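HigA antitoxin (Streptococcus pneumoniae TIGR4, PDB 6AF4) is the antitoxin of a HigBA toxin-antitoxin pair and, as a protein of the helix-turn-helix family, probably binds DNA. Local coordinates at residues S26-R29 with V30-S34. Numbering follows the deposited sequence.
Sequences SDMR and VAIMS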
ATOM      1  N   SER H  26     -11.326  -2.674  -2.961  1.00 50.66           N
ATOM      2  CA  SER H  26     -12.335  -2.730  -1.915  1.00 46.01           C
ATOM      3  C   SER H  26     -11.909  -3.709  -0.830  1.00 47.46           C
ATOM      4  O   SER H  26     -12.073  -3.436   0.360  1.00 44.91           O
ATOM      5  CB  SER H  26     -13.693  -3.132  -2.489  1.00 46.37           C
ATOM      6  OG  SER H  26     -14.658  -3.268  -1.462  1.00 47.09           O
ATOM      7  N   ASP H  27     -11.353  -4.847  -1.246  1.00 42.59           N
ATOM      8  CA  ASP H  27     -10.891  -5.867  -0.308  1.00 44.62           C
ATOM      9  C   ASP H  27      -9.754  -5.353   0.571  1.00 48.83           C
ATOM     10  O   ASP H  27      -9.633  -5.743   1.732  1.00 46.28           O
ATOM     11  CB  ASP H  27     -10.440  -7.128  -1.052  1.00 45.10           C
ATOM     12  CG  ASP H  27     -11.604  -8.018  -1.457  1.00 50.52           C
ATOM     13  OD1 ASP H  27     -12.706  -7.858  -0.891  1.00 52.09           O
ATOM     14  OD2 ASP H  27     -11.413  -8.886  -2.336  1.00 52.89           O
ATOM     15  N   MET H  28      -8.925  -4.476   0.017  1.00 51.97           N
ATOM     16  CA  MET H  28      -7.825  -3.897   0.778  1.00 44.93           C
ATOM     17  C   MET H  28      -8.347  -2.907   1.811  1.00 45.36           C
ATOM     18  O   MET H  28      -7.872  -2.878   2.946  1.00 46.28           O
ATOM     19  CB  MET H  28      -6.821  -3.213  -0.152  1.00 52.36           C
ATOM     20  CG  MET H  28      -5.648  -2.572   0.580  1.00 50.61           C
ATOM     21  SD  MET H  28      -4.781  -3.732   1.663  1.00 48.90           S
ATOM     22  CE  MET H  28      -4.016  -4.822   0.465  1.00 52.19           C
ATOM     23  N   ARG H  29      -9.330  -2.101   1.418  1.00 43.88           N
ATOM     24  CA  ARG H  29      -9.917  -1.125   2.330  1.00 43.98           C
ATOM     25  C   ARG H  29     -10.614  -1.806   3.505  1.00 44.03           C
ATOM     26  O   ARG H  29     -10.515  -1.342   4.638  1.00 54.09           O
ATOM     27  CB  ARG H  29     -10.905  -0.213   1.596  1.00 44.08           C
ATOM     28  CG  ARG H  29     -10.249   0.802   0.671  1.00 40.39           C
ATOM     29  CD  ARG H  29     -11.211   1.923   0.298  1.00 44.94           C
ATOM     30  NE  ARG H  29     -12.400   1.430  -0.394  1.00 52.09           N
ATOM     31  CZ  ARG H  29     -12.461   1.185  -1.700  1.00 48.15           C
ATOM     32  NH1 ARG H  29     -11.397   1.382  -2.466  1.00 47.65           N
ATOM     33  NH2 ARG H  29     -13.586   0.739  -2.243  1.00 48.83           N
ATOM     34  N   VAL H  30     -11.311  -2.906   3.245  1.00 46.71           N
ATOM     35  CA  VAL H  30     -11.998  -3.605   4.324  1.00 51.41           C
ATOM     36  C   VAL H  30     -10.997  -4.350   5.204  1.00 48.50           C
ATOM     37  O   VAL H  30     -11.216  -4.492   6.405  1.00 46.70           O
ATOM     38  CB  VAL H  30     -13.079  -4.596   3.801  1.00 45.96           C
ATOM     39  CG1 VAL H  30     -14.028  -3.897   2.837  1.00 46.59           C
ATOM     40  CG2 VAL H  30     -12.449  -5.814   3.147  1.00 46.74           C
ATOM     41  N   ALA H  31      -9.892  -4.804   4.612  1.00 48.40           N
ATOM     42  CA  ALA H  31      -8.861  -5.519   5.360  1.00 49.03           C
ATOM     43  C   ALA H  31      -8.200  -4.588   6.371  1.00 52.06           C
ATOM     44  O   ALA H  31      -7.893  -4.985   7.497  1.00 47.55           O
ATOM     45  CB  ALA H  31      -7.825  -6.104   4.417  1.00 34.13           C
ATOM     46  N   ILE H  32      -7.992  -3.344   5.955  1.00 48.12           N
ATOM     47  CA  ILE H  32      -7.441  -2.311   6.822  1.00 51.43           C
ATOM     48  C   ILE H  32      -8.462  -1.880   7.873  1.00 52.87           C
ATOM     49  O   ILE H  32      -8.131  -1.745   9.053  1.00 58.76           O
ATOM     50  CB  ILE H  32      -6.988  -1.088   6.003  1.00 46.37           C
ATOM     51  CG1 ILE H  32      -5.754  -1.440   5.172  1.00 38.01           C
ATOM     52  CG2 ILE H  32      -6.698   0.093   6.906  1.00 43.44           C
ATOM     53  CD1 ILE H  32      -5.407  -0.397   4.144  1.00 41.28           C
ATOM     54  N   MET H  33      -9.700  -1.664   7.442  1.00 46.55           N
ATOM     55  CA  MET H  33     -10.781  -1.344   8.365  1.00 55.84           C
ATOM     56  C   MET H  33     -10.942  -2.453   9.400  1.00 55.10           C
ATOM     57  O   MET H  33     -11.160  -2.180  10.576  1.00 56.02           O
ATOM     58  CB  MET H  33     -12.099  -1.129   7.615  1.00 58.83           C
ATOM     59  CG  MET H  33     -12.265   0.258   7.015  1.00 56.19           C
ATOM     60  SD  MET H  33     -13.853   0.477   6.175  1.00 69.81           S
ATOM     61  CE  MET H  33     -13.459  -0.104   4.530  1.00 45.57           C
ATOM     62  N   SER H  34     -10.822  -3.700   8.950  1.00 57.02           N
ATOM     63  CA  SER H  34     -10.958  -4.858   9.830  1.00 59.34           C
ATOM     64  C   SER H  34      -9.929  -4.851  10.952  1.00 67.86           C
ATOM     65  O   SER H  34     -10.274  -5.038  12.118  1.00 72.05           O
ATOM     66  CB  SER H  34     -10.835  -6.156   9.033  1.00 55.92           C
ATOM     67  OG  SER H  34     -11.951  -6.335   8.181  1.00 60.33           O
TER
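The M33 side chain runs straight through chi2 and then bends at chi3 (-88°), which swings CE back along the helix to within 3.9 Å of R29 CB. M28, with CG anti to its own nitrogen (chi1 179°), presents that CG to I32 CD1 at 4.2 Å. Both are i to i+4 pairs on one continuous alpha helix, 20-40, which packs through I32 on M64 and M33 on E65 of helix 58-65, a helix of the helix-turn-helix fold. M28 and I32 approach at a slant and together form an apolar patch that meets L73 of the second subunit, so that this ridge takes part in the dimer contact. Four successive backbone bonds hold the turn; the one from M33 N to R29 O, at 2.9 Å, is nearly straight (164°), whereas A31 N reaches D27 O from above the carbonyl plane. V30 sets its methyls against carbonyls of the turn before, CG1 by S26 O and CG2 by D27 O.

The charged ends of R29 and D27 find partners outside the two segments. The R29 guanidinium lays one face over S26 CA, offset toward its rim, and beyond the segments its NE meets an acidic side chain on the chain of another protein in a salt bridge; that chain offers an acidic side chain to S26 OG as well. D27 OD1 is paired with R14 of the same chain. The V30 carbonyl is gripped twice by S34, one turn further along, whose N and OG approach from opposite faces of its plane, OG at 2.7 Å from V30 O.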